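Ketosynthase (Streptomyces sp. MSC090213JE08, PDB 6KXD) forms one chain of the ishigamide ketosynthase/chain length factor, a thiolase-fold component of a type II polyketide synthase that probably extends acyl chains carried on an acyl carrier protein. Local coordinates at residues B[68-73]-B[88-93]; B[83-88]-B[205-210]; B[287-292]-B[316-321]; B[293-298]-B[358-363]. All blocks are in the same frame, centred on the assembly; numbering follows the deposited sequence.

Contact 1 of 4, residues B[68-73]-B[88-93]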
loop_
_atom_site.group_PDB
_atom_site.type_symbol
_atom_site.label_atom_id
_atom_site.label_comp_id
_atom_site.label_asym_id
_atom_site.label_seq_id
_atom_site.Cartn_x
_atom_site.Cartn_y
_atom_site.Cartn_z
ATOM N N PRO B 68 -22.165 -15.845 3.146
ATOM C CA PRO B 68 -22.896 -16.962 3.743
ATOM C C PRO B 68 -22.075 -18.253 3.587
ATOM O O PRO B 68 -21.449 -18.471 2.532
ATOM C CB PRO B 68 -24.161 -17.022 2.901
ATOM C CG PRO B 68 -23.673 -16.605 1.529
ATOM C CD PRO B 68 -22.705 -15.464 1.830
ATOM N N GLY B 69 -22.060 -19.065 4.640
ATOM C CA GLY B 69 -21.465 -20.396 4.584
ATOM C C GLY B 69 -19.947 -20.328 4.512
ATOM O O GLY B 69 -19.317 -21.191 3.918
ATOM N N PHE B 70 -19.356 -19.271 5.075
ATOM C CA PHE B 70 -17.919 -19.086 4.934
ATOM C C PHE B 70 -17.212 -19.494 6.220
ATOM O O PHE B 70 -17.337 -18.818 7.199
ATOM C CB PHE B 70 -17.525 -17.643 4.618
ATOM C CG PHE B 70 -16.072 -17.523 4.239
ATOM C CD1 PHE B 70 -15.643 -17.898 2.979
ATOM C CD2 PHE B 70 -15.129 -17.073 5.141
ATOM C CE1 PHE B 70 -14.309 -17.795 2.615
ATOM C CE2 PHE B 70 -13.788 -16.991 4.787
ATOM C CZ PHE B 70 -13.379 -17.357 3.527
ATOM N N ASP B 71 -16.483 -20.613 6.175
ATOM C CA ASP B 71 -15.709 -21.043 7.314
ATOM C C ASP B 71 -14.285 -21.270 6.830
ATOM O O ASP B 71 -14.072 -21.986 5.863
ATOM C CB ASP B 71 -16.280 -22.315 7.954
ATOM C CG ASP B 71 -15.392 -22.874 9.057
ATOM O OD1 ASP B 71 -15.526 -22.411 10.194
ATOM O OD2 ASP B 71 -14.483 -23.662 8.737
ATOM N N ILE B 72 -13.333 -20.645 7.516
ATOM C CA ILE B 72 -12.007 -20.548 7.011
ATOM C C ILE B 72 -11.441 -21.957 6.849
ATOM O O ILE B 72 -10.896 -22.274 5.799
ATOM C CB ILE B 72 -11.162 -19.655 7.918
ATOM C CG1 ILE B 72 -11.664 -18.206 7.808
ATOM C CG2 ILE B 72 -9.683 -19.811 7.632
ATOM C CD1 ILE B 72 -11.002 -17.270 8.803
ATOM N N GLN B 73 -11.610 -22.779 7.880
ATOM C CA GLN B 73 -10.917 -24.086 7.887
ATOM C C GLN B 73 -11.607 -25.040 6.912
ATOM O O GLN B 73 -10.943 -25.852 6.278
ATOM C CB GLN B 73 -10.796 -24.586 9.326
ATOM C CG GLN B 73 -9.749 -23.806 10.118
ATOM C CD GLN B 73 -9.196 -24.583 11.288
ATOM O OE1 GLN B 73 -9.967 -25.062 12.117
ATOM N NE2 GLN B 73 -7.863 -24.684 11.379
ATOM N N THR B 88 -7.481 -12.319 4.933
ATOM C CA THR B 88 -6.599 -13.187 4.209
ATOM C C THR B 88 -7.384 -14.360 3.656
ATOM O O THR B 88 -7.164 -14.754 2.480
ATOM C CB THR B 88 -5.425 -13.681 5.047
ATOM O OG1 THR B 88 -4.537 -12.602 5.333
ATOM C CG2 THR B 88 -4.655 -14.782 4.338
ATOM N N ALA B 89 -8.240 -14.940 4.477
ATOM C CA ALA B 89 -8.994 -16.119 4.049
ATOM C C ALA B 89 -9.839 -15.786 2.827
ATOM O O ALA B 89 -9.891 -16.551 1.868
ATOM C CB ALA B 89 -9.857 -16.628 5.167
ATOM N N LEU B 90 -10.492 -14.627 2.862
ATOM C CA LEU B 90 -11.328 -14.273 1.730
ATOM C C LEU B 90 -10.510 -14.135 0.451
ATOM O O LEU B 90 -10.973 -14.531 -0.643
ATOM C CB LEU B 90 -12.004 -12.947 2.025
ATOM C CG LEU B 90 -13.085 -13.025 3.090
ATOM C CD1 LEU B 90 -13.385 -11.612 3.525
ATOM C CD2 LEU B 90 -14.311 -13.741 2.597
ATOM N N ALA B 91 -9.350 -13.482 0.564
ATOM C CA ALA B 91 -8.447 -13.279 -0.544
ATOM C C ALA B 91 -8.008 -14.634 -1.077
ATOM O O ALA B 91 -7.928 -14.834 -2.310
ATOM C CB ALA B 91 -7.243 -12.478 -0.153
ATOM N N LEU B 92 -7.711 -15.559 -0.152
ATOM C CA LEU B 92 -7.152 -16.874 -0.607
ATOM C C LEU B 92 -8.222 -17.650 -1.361
ATOM O O LEU B 92 -7.906 -18.226 -2.404
ATOM C CB LEU B 92 -6.616 -17.700 0.555
ATOM C CG LEU B 92 -5.386 -17.117 1.242
ATOM C CD1 LEU B 92 -4.879 -18.030 2.353
ATOM C CD2 LEU B 92 -4.285 -16.819 0.266
ATOM N N VAL B 93 -9.433 -17.650 -0.821
ATOM C CA VAL B 93 -10.513 -18.368 -1.453
ATOM C C VAL B 93 -10.782 -17.716 -2.805
ATOM O O VAL B 93 -10.911 -18.385 -3.797
ATOM C CB VAL B 93 -11.775 -18.436 -0.595
ATOM C CG1 VAL B 93 -12.910 -19.088 -1.399
ATOM C CG2 VAL B 93 -11.526 -19.217 0.680
#
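Phe70 and Ile72, either side of Asp71, reach across to Ala89, Leu90 and Val93 of helix 86-99 in a contact made wholly of carbon. Most of it is aromatic. With its ring anti to the backbone N (chi1 -170°), Phe70 reaches out from the loop so that the far rim enters between side chains on successive turns of the helix. Over one face sits a single methyl, Leu90 CD2, in a CH-pi contact 3.9 Å from the ring centroid of Phe70 and close to the ring normal. Two groups meet the rim instead: Val93 CG2 approaches Phe70 CE1 to 3.7 Å, coming from the opposite direction, and Ala89 CB lies in the ring plane, 4.0 Å from CZ of Phe70.

The aliphatic part is smaller. Ile72 curls three of its carbons about the methyl of Ala89, the nearest being CG1 at 3.6 Å from Ala89 CB.

Polar groups act within each partner. Asp71 is the N-cap of helix 72-76, its OD2 accepting from Glu74 N, while Val93 N donates to Ala89 O (2.9 Å), the regular helical bond that sets these two residues one turn apart on the same side of the helix. Val28 of strand 20-29 touches Phe70, Leu90 and Val93 alike, so the loop, the long helix and a strand converge on one buried cluster, the helix-on-sheet packing of the ketoacyl synthase N-terminal domain.

Contact 2 of 4, residues B[83-88]-B[205-210]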
loop_
_atom_site.group_PDB
_atom_site.type_symbol
_atom_site.label_atom_id
_atom_site.label_comp_id
_atom_site.label_asym_id
_atom_site.label_seq_id
_atom_site.Cartn_x
_atom_site.Cartn_y
_atom_site.Cartn_z
ATOM N N LYS B 83 -5.467 -19.437 13.125
ATOM C CA LYS B 83 -5.256 -18.053 13.536
ATOM C C LYS B 83 -5.395 -17.098 12.341
ATOM O O LYS B 83 -5.141 -15.887 12.460
ATOM C CB LYS B 83 -3.851 -17.921 14.112
ATOM C CG LYS B 83 -3.556 -18.781 15.335
ATOM C CD LYS B 83 -4.757 -18.893 16.206
ATOM C CE LYS B 83 -4.469 -19.086 17.684
ATOM N NZ LYS B 83 -5.677 -18.698 18.455
ATOM N N MET B 84 -5.769 -17.638 11.183
ATOM C CA MET B 84 -5.827 -16.863 9.956
ATOM C C MET B 84 -6.935 -15.820 10.049
ATOM O O MET B 84 -8.072 -16.108 10.419
ATOM C CB MET B 84 -6.104 -17.744 8.740
ATOM C CG MET B 84 -6.247 -16.947 7.459
ATOM S SD MET B 84 -6.437 -17.987 6.030
ATOM C CE MET B 84 -4.857 -18.829 6.007
ATOM N N ASP B 85 -6.598 -14.603 9.632
ATOM C CA ASP B 85 -7.594 -13.548 9.604
ATOM C C ASP B 85 -8.544 -13.777 8.428
ATOM O O ASP B 85 -8.196 -14.306 7.357
ATOM C CB ASP B 85 -6.936 -12.177 9.511
ATOM C CG ASP B 85 -6.097 -12.058 8.257
ATOM O OD1 ASP B 85 -5.179 -12.876 8.073
ATOM O OD2 ASP B 85 -6.404 -11.162 7.434
ATOM N N ARG B 86 -9.763 -13.298 8.599
ATOM C CA ARG B 86 -10.787 -13.494 7.650
ATOM C C ARG B 86 -10.405 -12.798 6.332
ATOM O O ARG B 86 -10.694 -13.324 5.292
ATOM C CB ARG B 86 -12.089 -13.003 8.250
ATOM C CG ARG B 86 -13.310 -13.248 7.395
ATOM C CD ARG B 86 -14.492 -12.826 8.230
ATOM N NE ARG B 86 -15.734 -13.041 7.548
ATOM C CZ ARG B 86 -16.387 -14.190 7.514
ATOM N NH1 ARG B 86 -15.908 -15.238 8.168
ATOM N NH2 ARG B 86 -17.501 -14.291 6.810
ATOM N N LEU B 87 -9.735 -11.645 6.402
ATOM C CA LEU B 87 -9.391 -10.882 5.222
ATOM C C LEU B 87 -8.519 -11.754 4.324
ATOM O O LEU B 87 -8.842 -12.002 3.142
ATOM C CB LEU B 87 -8.669 -9.596 5.612
ATOM C CG LEU B 87 -8.109 -8.806 4.431
ATOM C CD1 LEU B 87 -9.253 -8.334 3.537
ATOM C CD2 LEU B 87 -7.280 -7.644 4.920
ATOM N N THR B 88 -7.481 -12.319 4.933
ATOM C CA THR B 88 -6.599 -13.187 4.209
ATOM C C THR B 88 -7.384 -14.360 3.656
ATOM O O THR B 88 -7.164 -14.754 2.480
ATOM C CB THR B 88 -5.425 -13.681 5.047
ATOM O OG1 THR B 88 -4.537 -12.602 5.333
ATOM C CG2 THR B 88 -4.655 -14.782 4.338
ATOM N N ALA B 205 -10.280 -6.353 -1.089
ATOM C CA ALA B 205 -10.916 -7.232 -0.132
ATOM C C ALA B 205 -11.217 -6.481 1.153
ATOM O O ALA B 205 -10.412 -5.662 1.552
ATOM C CB ALA B 205 -10.040 -8.412 0.167
ATOM N N GLU B 206 -12.313 -6.879 1.800
ATOM C CA GLU B 206 -12.650 -6.323 3.081
ATOM C C GLU B 206 -13.308 -7.405 3.915
ATOM O O GLU B 206 -14.193 -8.076 3.448
ATOM C CB GLU B 206 -13.662 -5.200 2.870
ATOM C CG GLU B 206 -13.959 -4.361 4.107
ATOM C CD GLU B 206 -12.942 -3.281 4.451
ATOM O OE1 GLU B 206 -12.448 -2.586 3.532
ATOM O OE2 GLU B 206 -12.579 -3.183 5.645
ATOM N N GLU B 207 -12.817 -7.617 5.127
ATOM C CA GLU B 207 -13.447 -8.571 5.992
ATOM C C GLU B 207 -14.515 -7.849 6.822
ATOM O O GLU B 207 -14.406 -6.672 7.118
ATOM C CB GLU B 207 -12.440 -9.241 6.922
ATOM C CG GLU B 207 -11.945 -8.296 8.002
ATOM C CD GLU B 207 -10.913 -8.843 8.969
ATOM O OE1 GLU B 207 -10.412 -9.985 8.744
ATOM O OE2 GLU B 207 -10.556 -8.100 9.886
ATOM N N PHE B 208 -15.549 -8.592 7.180
ATOM C CA PHE B 208 -16.454 -8.144 8.214
ATOM C C PHE B 208 -15.829 -8.494 9.583
ATOM O O PHE B 208 -15.286 -9.569 9.778
ATOM C CB PHE B 208 -17.853 -8.744 8.066
ATOM C CG PHE B 208 -18.771 -8.122 9.087
ATOM C CD1 PHE B 208 -19.399 -6.917 8.828
ATOM C CD2 PHE B 208 -18.860 -8.650 10.364
ATOM C CE1 PHE B 208 -20.167 -6.301 9.807
ATOM C CE2 PHE B 208 -19.611 -8.019 11.347
ATOM C CZ PHE B 208 -20.279 -6.862 11.054
ATOM N N SER B 209 -15.814 -7.528 10.497
ATOM C CA SER B 209 -15.323 -7.742 11.854
ATOM C C SER B 209 -16.073 -6.790 12.763
ATOM O O SER B 209 -16.476 -5.719 12.323
ATOM C CB SER B 209 -13.841 -7.528 12.035
ATOM O OG SER B 209 -13.467 -6.165 11.879
ATOM N N ALA B 210 -16.283 -7.219 14.010
ATOM C CA ALA B 210 -16.889 -6.321 15.014
ATOM C C ALA B 210 -16.056 -5.032 15.118
ATOM O O ALA B 210 -16.600 -3.915 15.239
ATOM C CB ALA B 210 -17.005 -7.032 16.356
HETATM O O HOH W 1 -10.102 -11.530 10.909
#
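Ala205, the first of the residues to meet the start of helix 86-99, presents its CB to Leu87 CD1 at 3.5 Å, a tight carbon contact. It belongs to the end of strand 199-206, and the setting is the strand-end loop of a thiolase fold meeting a helix N-terminus. Glu206 turns its side chain from the helix, toward Thr121 OG1 and Ala330 N.

Glu207 carries the contact. Its chi1 of 72° brings CG between the backbone N and carbonyl carbon, and the extended remainder lays OE1 against the first helical turn. There Leu87 N donates to Glu207 OE1 at 2.9 Å through a bent bond, arriving on the anti side and somewhat out of the carboxylate plane. A water bridges the same OE1 (2.7 Å) to Arg86 N. The other oxygen, OE2, is taken by Ser124 OG. Asp85, the N-cap, accepts from Thr88 N and, by OD1, from Thr88 OG1; its OD2 stands 4.4 Å from Glu207 OE1, a closeness of like charges that the helix N-terminus would probably ease.

At Phe208 the backbone takes over. The extended Arg86 chain slants past Glu207 toward Glu231, whose carboxylate receives both Arg86 NH2 and Phe208 N, and Arg86 CD passes 3.7 Å from Phe208 O.

Contact 3 of 4, residues B[287-292]-B[316-321]. With ACT (acetate ion), chain E.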
loop_
_atom_site.group_PDB
_atom_site.type_symbol
_atom_site.label_atom_id
_atom_site.label_comp_id
_atom_site.label_asym_id
_atom_site.label_seq_id
_atom_site.Cartn_x
_atom_site.Cartn_y
_atom_site.Cartn_z
ATOM N N VAL B 287 -21.833 4.995 -22.735
ATOM C CA VAL B 287 -21.806 4.161 -21.538
ATOM C C VAL B 287 -23.069 3.328 -21.476
ATOM O O VAL B 287 -24.181 3.841 -21.491
ATOM C CB VAL B 287 -21.641 4.986 -20.246
ATOM C CG1 VAL B 287 -21.706 4.070 -19.033
ATOM C CG2 VAL B 287 -20.367 5.795 -20.293
ATOM N N TRP B 288 -22.872 2.007 -21.387
ATOM C CA TRP B 288 -23.933 1.046 -21.414
ATOM C C TRP B 288 -24.251 0.572 -20.003
ATOM O O TRP B 288 -25.408 0.246 -19.693
ATOM C CB TRP B 288 -23.522 -0.099 -22.353
ATOM C CG TRP B 288 -24.432 -1.288 -22.403
ATOM C CD1 TRP B 288 -25.539 -1.464 -23.189
ATOM C CD2 TRP B 288 -24.275 -2.497 -21.650
ATOM N NE1 TRP B 288 -26.087 -2.697 -22.954
ATOM C CE2 TRP B 288 -25.342 -3.348 -22.012
ATOM C CE3 TRP B 288 -23.337 -2.932 -20.700
ATOM C CZ2 TRP B 288 -25.483 -4.618 -21.463
ATOM C CZ3 TRP B 288 -23.498 -4.180 -20.140
ATOM C CH2 TRP B 288 -24.555 -5.007 -20.524
ATOM N N ALA B 289 -23.216 0.537 -19.155
ATOM C CA ALA B 289 -23.392 0.192 -17.748
ATOM C C ALA B 289 -22.520 1.115 -16.909
ATOM O O ALA B 289 -21.337 1.314 -17.230
ATOM C CB ALA B 289 -23.037 -1.264 -17.496
ATOM N N ALA B 290 -23.148 1.747 -15.921
ATOM C CA ALA B 290 -22.457 2.594 -14.987
ATOM C C ALA B 290 -22.785 2.116 -13.577
ATOM O O ALA B 290 -23.945 2.017 -13.199
ATOM C CB ALA B 290 -22.868 4.027 -15.166
ATOM N N VAL B 291 -21.730 1.844 -12.801
ATOM C CA VAL B 291 -21.852 1.224 -11.508
ATOM C C VAL B 291 -21.120 2.085 -10.497
ATOM O O VAL B 291 -19.908 2.041 -10.387
ATOM C CB VAL B 291 -21.336 -0.221 -11.497
ATOM C CG1 VAL B 291 -21.591 -0.824 -10.148
ATOM C CG2 VAL B 291 -21.994 -1.066 -12.589
ATOM N N PRO B 292 -21.886 2.927 -9.768
ATOM C CA PRO B 292 -21.361 3.727 -8.671
ATOM C C PRO B 292 -21.148 2.824 -7.461
ATOM O O PRO B 292 -21.736 1.766 -7.419
ATOM C CB PRO B 292 -22.464 4.771 -8.393
ATOM C CG PRO B 292 -23.696 4.248 -9.067
ATOM C CD PRO B 292 -23.305 3.147 -10.031
ATOM N N LEU B 316 -27.553 3.159 -15.781
ATOM C CA LEU B 316 -27.626 2.990 -14.344
ATOM C C LEU B 316 -28.604 1.881 -13.943
ATOM O O LEU B 316 -28.496 1.350 -12.838
ATOM C CB LEU B 316 -28.016 4.318 -13.689
ATOM C CG LEU B 316 -26.925 5.381 -13.650
ATOM C CD1 LEU B 316 -27.512 6.696 -13.201
ATOM C CD2 LEU B 316 -25.787 5.010 -12.727
ATOM N N SER B 317 -29.552 1.546 -14.815
ATOM C CA SER B 317 -30.534 0.493 -14.577
ATOM C C SER B 317 -30.021 -0.855 -15.068
ATOM O O SER B 317 -30.727 -1.816 -14.993
ATOM C CB SER B 317 -31.824 0.777 -15.283
ATOM O OG SER B 317 -31.798 2.070 -15.803
ATOM N N ARG B 318 -28.859 -0.856 -15.700
ATOM C CA ARG B 318 -28.351 -2.034 -16.341
ATOM C C ARG B 318 -27.854 -3.041 -15.294
ATOM O O ARG B 318 -27.912 -4.222 -15.502
ATOM C CB ARG B 318 -27.214 -1.637 -17.286
ATOM C CG ARG B 318 -26.941 -2.674 -18.360
ATOM C CD ARG B 318 -27.886 -2.506 -19.524
ATOM N NE ARG B 318 -27.535 -1.304 -20.236
ATOM C CZ ARG B 318 -28.298 -0.711 -21.141
ATOM N NH1 ARG B 318 -29.396 -1.306 -21.576
ATOM N NH2 ARG B 318 -27.952 0.477 -21.609
ATOM N N VAL B 319 -27.328 -2.547 -14.181
ATOM C CA VAL B 319 -26.748 -3.382 -13.163
ATOM C C VAL B 319 -27.452 -3.024 -11.872
ATOM O O VAL B 319 -27.576 -1.844 -11.589
ATOM C CB VAL B 319 -25.240 -3.111 -13.030
ATOM C CG1 VAL B 319 -24.599 -3.930 -11.923
ATOM C CG2 VAL B 319 -24.534 -3.325 -14.350
ATOM N N PRO B 320 -27.858 -3.998 -11.028
ATOM C CA PRO B 320 -28.444 -3.667 -9.724
ATOM C C PRO B 320 -27.521 -2.843 -8.821
ATOM O O PRO B 320 -26.295 -2.913 -8.954
ATOM C CB PRO B 320 -28.748 -5.050 -9.139
ATOM C CG PRO B 320 -28.942 -5.926 -10.367
ATOM C CD PRO B 320 -27.871 -5.440 -11.323
ATOM N N SER B 321 -28.118 -2.066 -7.918
ATOM C CA SER B 321 -27.368 -1.215 -6.990
ATOM C C SER B 321 -26.392 -2.097 -6.209
ATOM O O SER B 321 -26.746 -3.182 -5.833
ATOM C CB SER B 321 -28.224 -0.452 -6.027
ATOM O OG SER B 321 -27.389 0.345 -5.183
HETATM C C ACT E . -30.629 0.661 -24.708
HETATM O O ACT E . -31.864 0.722 -24.870
HETATM O OXT ACT E . -30.113 1.269 -23.747
HETATM C CH3 ACT E . -29.758 -0.072 -25.679
HETATM O O HOH W 2 -25.835 1.166 -11.701
#
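Bends at chi2 (83°) and chi3 (71°) fold the side chain of Arg318 back on itself, while the indole of Trp288 stands anti to its own backbone N; together these torsions bring a guanidinium flat onto an aromatic face. The two planes are only 4° apart and their centres 3.8 Å, a parallel stack with cation-pi character over the five-membered ring. Further up the chain Arg318 CG lies above the six-membered ring, 3.9 Å from its centroid, so arginine covers both parts of the indole.

The carbonyl of the same tryptophan fixes the rotation of the guanidinium. Arg318 NE donates to Trp288 O at 2.7 Å along a nearly straight bond lying in the guanidinium plane, and NH2 of Arg318 adds a weak bond to that oxygen (3.2 Å). Past this edge Arg318 NH2 meets OXT of an acetate at 3.1 Å, and it also salt-bridges a phosphate; both ions probably come from the crystallisation liquor.

Strand 287-291 pairs in parallel with strand 354-360 in the C-terminal half of the thiolase fold, and residues 316-321 run past it as a loop. Val319 CG2 meets Val291 CG2 at 3.8 Å, the two side chains crossing at about a right angle, with helix 332-344 touching both residues. Toward the end of the strand Leu316 CD2 lies against Ala290 CB (3.9 Å) and more loosely against Pro292 CD. Between the two backbones sits a water, 2.6 Å from Ala290 O and also within hydrogen-bonding distance of Leu316 O.

Contact 4 of 4, residues B[293-298]-B[358-363]. With EDO (1,2-ethanediol), chain D.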
loop_
_atom_site.group_PDB
_atom_site.type_symbol
_atom_site.label_atom_id
_atom_site.label_comp_id
_atom_site.label_asym_id
_atom_site.label_seq_id
_atom_site.Cartn_x
_atom_site.Cartn_y
_atom_site.Cartn_z
ATOM N N CYS B 293 -20.386 3.282 -6.466
ATOM C CA CYS B 293 -20.129 2.434 -5.315
ATOM C C CYS B 293 -21.310 2.457 -4.337
ATOM O O CYS B 293 -21.406 1.623 -3.465
ATOM C CB CYS B 293 -18.842 2.816 -4.596
ATOM S SG CYS B 293 -18.878 4.467 -3.851
ATOM N N ALA B 294 -22.141 3.479 -4.440
ATOM C CA ALA B 294 -23.370 3.581 -3.615
ATOM C C ALA B 294 -23.018 3.682 -2.112
ATOM O O ALA B 294 -23.752 3.175 -1.278
ATOM C CB ALA B 294 -24.242 2.395 -3.901
ATOM N N ALA B 295 -21.868 4.297 -1.789
ATOM C CA ALA B 295 -21.447 4.537 -0.405
ATOM C C ALA B 295 -22.615 5.198 0.314
ATOM O O ALA B 295 -23.215 6.096 -0.257
ATOM C CB ALA B 295 -20.254 5.432 -0.353
ATOM N N PRO B 296 -22.954 4.799 1.562
ATOM C CA PRO B 296 -24.121 5.342 2.274
ATOM C C PRO B 296 -23.751 6.656 2.982
ATOM O O PRO B 296 -23.875 6.776 4.195
ATOM C CB PRO B 296 -24.455 4.171 3.214
ATOM C CG PRO B 296 -23.089 3.676 3.610
ATOM C CD PRO B 296 -22.260 3.757 2.339
ATOM N N THR B 297 -23.272 7.626 2.196
ATOM C CA THR B 297 -22.657 8.829 2.669
ATOM C C THR B 297 -23.118 9.951 1.741
ATOM O O THR B 297 -23.694 9.662 0.695
ATOM C CB THR B 297 -21.130 8.718 2.711
ATOM O OG1 THR B 297 -20.659 8.559 1.372
ATOM C CG2 THR B 297 -20.641 7.593 3.605
ATOM N N ALA B 298 -22.843 11.199 2.133
ATOM C CA ALA B 298 -23.163 12.346 1.289
ATOM C C ALA B 298 -22.403 12.200 -0.030
ATOM O O ALA B 298 -22.921 12.541 -1.069
ATOM C CB ALA B 298 -22.798 13.633 1.987
ATOM N N CYS B 358 -17.315 3.707 -10.702
ATOM C CA CYS B 358 -16.908 4.881 -10.027
ATOM C C CYS B 358 -16.943 4.546 -8.531
ATOM O O CYS B 358 -17.864 3.840 -8.067
ATOM C CB CYS B 358 -17.891 6.027 -10.321
ATOM S SG CYS B 358 -17.382 7.509 -9.424
ATOM N N ALA B 359 -15.978 5.056 -7.778
ATOM C CA ALA B 359 -16.036 4.932 -6.330
ATOM C C ALA B 359 -15.506 6.200 -5.684
ATOM O O ALA B 359 -14.707 6.902 -6.267
ATOM C CB ALA B 359 -15.254 3.754 -5.848
ATOM N N VAL B 360 -16.018 6.428 -4.466
ATOM C CA VAL B 360 -15.614 7.513 -3.576
ATOM C C VAL B 360 -15.345 6.921 -2.202
ATOM O O VAL B 360 -15.970 6.008 -1.779
ATOM C CB VAL B 360 -16.690 8.613 -3.506
ATOM C CG1 VAL B 360 -16.892 9.172 -4.889
ATOM C CG2 VAL B 360 -18.018 8.109 -2.938
ATOM N N ASP B 361 -14.349 7.485 -1.551
ATOM C CA ASP B 361 -13.918 6.980 -0.315
ATOM C C ASP B 361 -13.977 8.128 0.683
ATOM O O ASP B 361 -13.818 9.316 0.326
ATOM C CB ASP B 361 -12.544 6.358 -0.482
ATOM C CG ASP B 361 -12.070 5.695 0.794
ATOM O OD1 ASP B 361 -12.689 4.678 1.163
ATOM O OD2 ASP B 361 -11.119 6.229 1.417
ATOM N N ARG B 362 -14.199 7.780 1.952
ATOM C CA ARG B 362 -14.276 8.791 2.995
ATOM C C ARG B 362 -13.013 9.647 2.998
ATOM O O ARG B 362 -13.088 10.822 3.165
ATOM C CB ARG B 362 -14.449 8.175 4.386
ATOM C CG ARG B 362 -14.179 9.176 5.504
ATOM C CD ARG B 362 -15.055 9.012 6.724
ATOM N NE ARG B 362 -15.576 7.665 6.860
ATOM C CZ ARG B 362 -14.867 6.619 7.238
ATOM N NH1 ARG B 362 -13.547 6.687 7.300
ATOM N NH2 ARG B 362 -15.498 5.510 7.573
ATOM N N ASP B 363 -11.854 9.037 2.762
ATOM C CA ASP B 363 -10.590 9.727 2.953
ATOM C C ASP B 363 -10.316 10.699 1.790
ATOM O O ASP B 363 -9.240 11.258 1.756
ATOM C CB ASP B 363 -9.486 8.701 3.223
ATOM C CG ASP B 363 -9.729 7.880 4.503
ATOM O OD1 ASP B 363 -10.412 8.380 5.421
ATOM O OD2 ASP B 363 -9.244 6.737 4.572
HETATM C C1 EDO D . -17.561 9.791 2.101
HETATM O O1 EDO D . -17.839 8.402 1.787
HETATM C C2 EDO D . -18.091 10.366 3.421
HETATM O O2 EDO D . -18.671 11.609 3.037
#
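A thiol serves as hydrogen-bond acceptor where Val360 N points almost straight at Cys293 SG, 3.5 Å away with an N-H...S angle of 165°. A second backbone group, Ala295 N, adds a weak bond to the same sulfur from within its own loop. The chi1 of 65° tucks SG over the neighbouring strand, where it also touches Val360 CG2 at 3.9 Å, and Cys293 CB packs on Ala359 CB at the same separation.

Here the parallel pairing of strands 287-291 and 354-360 ends, in the C-terminal half of the thiolase fold: the first leaves through a loop into helix 298-310, the second turns toward antiparallel strand 365-373. Cys293 N turns to Glu303 OE2 and Cys358 O to Gln336 NE2, and the thiol links loop to strand at Val360 N, two residues past Cys358. Arg178 touches Cys293 and Ala295, and its sequence position is probably that of the nucleophilic cysteine in catalytic relatives.

Beyond the strand, Asp361 OD2 accepts from Asp363 N (3.2 Å) in an Asx turn, and Asp363 OD1 salt-bridges Arg147 of the neighbouring subunit. Thr297 OG1 caps Gly300 N of helix 298-310 and hydrogen-bonds O1 of an ethanediol, probably from the crystallisation liquor (2.9 Å), whose C1 rests 3.5 Å from Arg362 CA.

The four contacts form two pairs. Contacts 1 and 2 share Thr88 and use consecutive turns at the start of helix 86-99, with Phe70 CD2 against Arg86 NH1 at 3.6 Å. Contacts 3 and 4 sit on adjacent parallel strands, joined by a probable hydrogen bond from Cys358 N to Val291 O (3.1 Å). Contacts 1 and 3 lie on opposite sides of the chain's centre, their own centres about 28 Å apart. Contacts 2 and 4 narrow the gap between the pairs: their nearest atoms are about 8 Å apart. Contact 4 borders Arg178, which probably replaces the catalytic cysteine, consistent with a chain-length-factor role, and it also reaches the neighbouring subunit.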